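Local atomic coordinates of protein angel homolog 2 (Homo sapiens, PDB entry 6RVZ), a protein that probably binds mRNA 3' untranslated regions and belongs to the CCR4/nocturin family of enzymes with an endonuclease/exonuclease/phosphatase fold. Residues Y57-Q62 against L80-R85. Residues are numbered along the deposited sequence; the frame is centred on the assembly and turned at random.
Sequences YNILSQ and LHWSFR. With KL2 (adenosine-2',3'-vanadate), chain B.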
ATOM      1  N   TYR A  57       5.506  -2.854  -3.669  1.00 25.63           N
ATOM      2  CA  TYR A  57       5.345  -3.543  -4.943  1.00 25.21           C
ATOM      3  C   TYR A  57       4.170  -4.522  -4.891  1.00 24.32           C
ATOM      4  O   TYR A  57       4.200  -5.493  -4.139  1.00 24.34           O
ATOM      5  CB  TYR A  57       6.647  -4.267  -5.309  1.00 25.41           C
ATOM      6  CG  TYR A  57       6.816  -4.647  -6.761  1.00 25.35           C
ATOM      7  CD1 TYR A  57       6.017  -4.107  -7.758  1.00 25.25           C
ATOM      8  CD2 TYR A  57       7.822  -5.520  -7.147  1.00 25.23           C
ATOM      9  CE1 TYR A  57       6.188  -4.450  -9.089  1.00 25.57           C
ATOM     10  CE2 TYR A  57       8.011  -5.870  -8.475  1.00 25.28           C
ATOM     11  CZ  TYR A  57       7.192  -5.332  -9.452  1.00 25.50           C
ATOM     12  OH  TYR A  57       7.372  -5.665 -10.764  1.00 25.07           O
ATOM     13  N   ASN A  58       3.129  -4.246  -5.692  1.00 23.42           N
ATOM     14  CA  ASN A  58       2.064  -5.183  -6.011  1.00 22.48           C
ATOM     15  C   ASN A  58       2.598  -6.072  -7.128  1.00 21.08           C
ATOM     16  O   ASN A  58       2.800  -5.597  -8.245  1.00 21.77           O
ATOM     17  CB  ASN A  58       0.788  -4.421  -6.393  1.00 23.06           C
ATOM     18  CG  ASN A  58      -0.383  -5.315  -6.741  1.00 23.51           C
ATOM     19  OD1 ASN A  58      -0.210  -6.372  -7.345  1.00 24.38           O
ATOM     20  ND2 ASN A  58      -1.581  -4.901  -6.364  1.00 23.41           N
ATOM     21  N   ILE A  59       2.869  -7.348  -6.820  1.00 18.13           N
ATOM     22  CA  ILE A  59       3.600  -8.205  -7.741  1.00 17.16           C
ATOM     23  C   ILE A  59       2.663  -8.971  -8.683  1.00 17.00           C
ATOM     24  O   ILE A  59       3.158  -9.663  -9.571  1.00 17.10           O
ATOM     25  CB  ILE A  59       4.552  -9.153  -6.977  1.00 16.92           C
ATOM     26  CG1 ILE A  59       3.817 -10.219  -6.159  1.00 17.20           C
ATOM     27  CG2 ILE A  59       5.509  -8.343  -6.114  1.00 17.29           C
ATOM     28  CD1 ILE A  59       4.725 -11.299  -5.615  1.00 17.76           C
ATOM     29  N   LEU A  60       1.335  -8.846  -8.499  1.00 16.85           N
ATOM     30  CA  LEU A  60       0.303  -9.492  -9.306  1.00 16.92           C
ATOM     31  C   LEU A  60       0.276 -10.997  -9.039  1.00 17.33           C
ATOM     32  O   LEU A  60       1.167 -11.731  -9.471  1.00 17.89           O
ATOM     33  CB  LEU A  60       0.469  -9.182 -10.799  1.00 16.99           C
ATOM     34  CG  LEU A  60      -0.527  -9.850 -11.753  1.00 17.30           C
ATOM     35  CD1 LEU A  60      -1.981  -9.553 -11.405  1.00 17.64           C
ATOM     36  CD2 LEU A  60      -0.225  -9.417 -13.178  1.00 17.82           C
ATOM     37  N   SER A  61      -0.774 -11.435  -8.335  1.00 17.96           N
ATOM     38  CA  SER A  61      -1.014 -12.835  -8.044  1.00 18.31           C
ATOM     39  C   SER A  61      -1.371 -13.547  -9.348  1.00 19.78           C
ATOM     40  O   SER A  61      -2.215 -13.054 -10.090  1.00 19.67           O
ATOM     41  CB  SER A  61      -2.125 -12.939  -7.019  1.00 19.06           C
ATOM     42  OG  SER A  61      -2.859 -14.145  -7.165  1.00 19.56           O
ATOM     43  N   GLN A  62      -0.747 -14.696  -9.658  1.00 23.14           N
ATOM     44  CA  GLN A  62      -1.054 -15.411 -10.888  1.00 25.06           C
ATOM     45  C   GLN A  62      -2.538 -15.770 -10.951  1.00 26.57           C
ATOM     46  O   GLN A  62      -3.128 -15.735 -12.029  1.00 27.49           O
ATOM     47  CB  GLN A  62      -0.239 -16.700 -10.979  1.00 25.74           C
ATOM     48  CG  GLN A  62      -0.292 -17.373 -12.342  1.00 25.94           C
ATOM     49  CD  GLN A  62       0.370 -16.551 -13.419  1.00 26.01           C
ATOM     50  OE1 GLN A  62       1.281 -15.766 -13.160  1.00 26.06           O
ATOM     51  NE2 GLN A  62      -0.089 -16.722 -14.648  1.00 25.95           N
ATOM     52  N   LEU A  80       3.012 -13.957 -19.440  1.00 30.36           N
ATOM     53  CA  LEU A  80       2.018 -13.970 -18.374  1.00 30.22           C
ATOM     54  C   LEU A  80       2.258 -15.115 -17.386  1.00 30.54           C
ATOM     55  O   LEU A  80       1.790 -15.044 -16.251  1.00 31.28           O
ATOM     56  CB  LEU A  80       0.616 -14.077 -18.991  1.00 29.74           C
ATOM     57  CG  LEU A  80       0.123 -12.857 -19.773  1.00 29.38           C
ATOM     58  CD1 LEU A  80      -1.315 -13.052 -20.228  1.00 29.37           C
ATOM     59  CD2 LEU A  80       0.244 -11.581 -18.953  1.00 29.21           C
ATOM     60  N   HIS A  81       2.970 -16.170 -17.811  1.00 30.53           N
ATOM     61  CA  HIS A  81       3.185 -17.354 -16.986  1.00 30.88           C
ATOM     62  C   HIS A  81       4.004 -17.013 -15.742  1.00 29.75           C
ATOM     63  O   HIS A  81       4.941 -16.221 -15.815  1.00 29.15           O
ATOM     64  CB  HIS A  81       3.877 -18.463 -17.793  1.00 32.24           C
ATOM     65  CG  HIS A  81       3.107 -18.917 -18.988  1.00 33.64           C
ATOM     66  ND1 HIS A  81       1.858 -19.499 -18.886  1.00 34.88           N
ATOM     67  CD2 HIS A  81       3.401 -18.881 -20.306  1.00 34.48           C
ATOM     68  CE1 HIS A  81       1.414 -19.799 -20.090  1.00 35.07           C
ATOM     69  NE2 HIS A  81       2.343 -19.429 -20.979  1.00 34.73           N
ATOM     70  N   TRP A  82       3.660 -17.641 -14.607  1.00 28.99           N
ATOM     71  CA  TRP A  82       4.372 -17.444 -13.351  1.00 28.91           C
ATOM     72  C   TRP A  82       5.839 -17.858 -13.487  1.00 28.79           C
ATOM     73  O   TRP A  82       6.718 -17.220 -12.911  1.00 28.40           O
ATOM     74  CB  TRP A  82       3.680 -18.203 -12.209  1.00 28.64           C
ATOM     75  CG  TRP A  82       4.330 -18.011 -10.873  1.00 28.38           C
ATOM     76  CD1 TRP A  82       4.892 -18.973 -10.085  1.00 28.48           C
ATOM     77  CD2 TRP A  82       4.504 -16.768 -10.168  1.00 28.15           C
ATOM     78  NE1 TRP A  82       5.393 -18.418  -8.938  1.00 28.41           N
ATOM     79  CE2 TRP A  82       5.170 -17.068  -8.960  1.00 27.93           C
ATOM     80  CE3 TRP A  82       4.159 -15.437 -10.433  1.00 28.38           C
ATOM     81  CZ2 TRP A  82       5.499 -16.086  -8.027  1.00 28.20           C
ATOM     82  CZ3 TRP A  82       4.487 -14.466  -9.512  1.00 28.25           C
ATOM     83  CH2 TRP A  82       5.146 -14.788  -8.325  1.00 28.27           C
ATOM     84  N   SER A  83       6.094 -18.923 -14.259  1.00 29.28           N
ATOM     85  CA  SER A  83       7.443 -19.418 -14.503  1.00 29.71           C
ATOM     86  C   SER A  83       8.296 -18.364 -15.212  1.00 29.28           C
ATOM     87  O   SER A  83       9.514 -18.357 -15.056  1.00 30.03           O
ATOM     88  CB  SER A  83       7.408 -20.714 -15.277  1.00 30.19           C
ATOM     89  OG  SER A  83       6.701 -20.560 -16.499  1.00 31.14           O
ATOM     90  N   PHE A  84       7.650 -17.483 -15.989  1.00 28.81           N
ATOM     91  CA  PHE A  84       8.313 -16.365 -16.647  1.00 28.88           C
ATOM     92  C   PHE A  84       8.418 -15.162 -15.707  1.00 28.21           C
ATOM     93  O   PHE A  84       9.460 -14.512 -15.648  1.00 27.96           O
ATOM     94  CB  PHE A  84       7.558 -15.971 -17.922  1.00 29.66           C
ATOM     95  CG  PHE A  84       8.211 -14.885 -18.740  1.00 30.18           C
ATOM     96  CD1 PHE A  84       7.998 -13.547 -18.442  1.00 30.20           C
ATOM     97  CD2 PHE A  84       9.022 -15.198 -19.822  1.00 30.36           C
ATOM     98  CE1 PHE A  84       8.593 -12.547 -19.199  1.00 30.28           C
ATOM     99  CE2 PHE A  84       9.615 -14.197 -20.578  1.00 30.56           C
ATOM    100  CZ  PHE A  84       9.401 -12.875 -20.263  1.00 30.41           C
ATOM    101  N   ARG A  85       7.331 -14.866 -14.981  1.00 27.37           N
ATOM    102  CA  ARG A  85       7.198 -13.615 -14.247  1.00 27.12           C
ATOM    103  C   ARG A  85       8.064 -13.603 -12.985  1.00 27.03           C
ATOM    104  O   ARG A  85       8.716 -12.598 -12.705  1.00 26.17           O
ATOM    105  CB  ARG A  85       5.727 -13.349 -13.900  1.00 26.67           C
ATOM    106  CG  ARG A  85       4.855 -13.019 -15.106  1.00 26.27           C
ATOM    107  CD  ARG A  85       3.570 -12.292 -14.755  1.00 25.87           C
ATOM    108  NE  ARG A  85       2.780 -13.020 -13.771  1.00 25.54           N
ATOM    109  CZ  ARG A  85       2.549 -12.612 -12.527  1.00 25.15           C
ATOM    110  NH1 ARG A  85       3.033 -11.455 -12.103  1.00 24.41           N
ATOM    111  NH2 ARG A  85       1.827 -13.363 -11.712  1.00 24.85           N
TER
HETATM  112  O2V KL2 B 601      -6.319  -2.821  -9.626  1.00 31.39           O
HETATM  113  V   KL2 B 601      -5.483  -3.939  -8.233  1.00 30.83           V
HETATM  114  O2' KL2 B 601      -6.176  -5.581  -9.115  1.00 30.56           O
HETATM  115  O1V KL2 B 601      -4.863  -2.235  -7.171  1.00 30.38           O
HETATM  116  O3V KL2 B 601      -3.524  -4.650  -8.471  1.00 30.45           O
HETATM  117  O3' KL2 B 601      -6.599  -4.619  -6.724  1.00 30.68           O
HETATM  118  C3' KL2 B 601      -7.444  -5.708  -7.098  1.00 31.15           C
HETATM  119  C2' KL2 B 601      -7.457  -5.905  -8.601  1.00 31.41           C
HETATM  120  C4' KL2 B 601      -6.978  -7.065  -6.608  1.00 31.30           C
HETATM  121  C5' KL2 B 601      -7.406  -7.318  -5.165  1.00 31.21           C
HETATM  122  O5' KL2 B 601      -8.830  -7.447  -5.086  1.00 30.46           O
HETATM  123  O4' KL2 B 601      -7.537  -8.010  -7.543  1.00 31.30           O
HETATM  124  C1' KL2 B 601      -7.797  -7.370  -8.807  1.00 31.64           C
HETATM  125  N1  KL2 B 601     -11.431  -6.057 -12.307  1.00 32.75           N
HETATM  126  C2  KL2 B 601     -10.138  -5.695 -12.267  1.00 32.62           C
HETATM  127  N3  KL2 B 601      -9.319  -6.123 -11.292  1.00 31.80           N
HETATM  128  C4  KL2 B 601      -9.790  -6.933 -10.314  1.00 32.07           C
HETATM  129  C5  KL2 B 601     -11.124  -7.313 -10.334  1.00 32.32           C
HETATM  130  C6  KL2 B 601     -11.950  -6.861 -11.355  1.00 32.56           C
HETATM  131  N6  KL2 B 601     -13.255  -7.220 -11.396  1.00 32.62           N
HETATM  132  N7  KL2 B 601     -11.338  -8.099  -9.268  1.00 32.49           N
HETATM  133  C8  KL2 B 601     -10.164  -8.199  -8.617  1.00 32.15           C
HETATM  134  N9  KL2 B 601      -9.221  -7.493  -9.240  1.00 31.97           N
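Arg85, near the start of helix 82-96, spreads its guanidinium against the backbone leaving strand 49-58, a central strand of the endonuclease/exonuclease/phosphatase fold. Arg85 NH1 donates to Ile59 O at 3.1 Å, with the acceptor only 1° out of the guanidinium plane. Arg85 NH2 reaches Leu60 O at 2.8 Å, approaching from above that carbonyl's plane. The other edge of the group grips Gln62 side-on: Arg85 NH2 at 2.9 Å and Arg85 NE at 3.2 Å converge on the same Gln62 OE1, while the amide and guanidinium planes stand 32° apart. A bend at chi3 (-55°) brings NE and NH2 onto that oxygen, and Leu60 CD2 lies 4.0 Å above one face of the Arg85 guanidinium plane, offset toward the rim. In-plane acceptors on both edges thus fix the rotation of the guanidinium. With alanine in place of Arg85, Gln62 OE1 and the carbonyls of Ile59 and Leu60 would probably lose these donors, and the strand exit would be less firmly tied to the helix.

In the next shell, Gln62 NE2 donates to Leu80 O at 3.0 Å and also bonds Glu66, which probably sets the amide so that OE1 faces the arginine. Trp82 carries CB alongside OE1 and presents its ring edge to Ile59 CD1; its NE1 is held by Glu114, and His110 stacks on the ring. Arg85 NH1 has a further acceptor in Ser415 O.

Farther out, the two carbonyls held by Arg85 belong to the residues that directly follow Asn58, part of the ligand site. Asn58 OD1 accepts from Leu60 N in an Asx turn, and ND2 bonds Glu105 and Asp236. Asn58 ND2 also lies 2.9 Å from O3V of the adenosine-2',3'-vanadate.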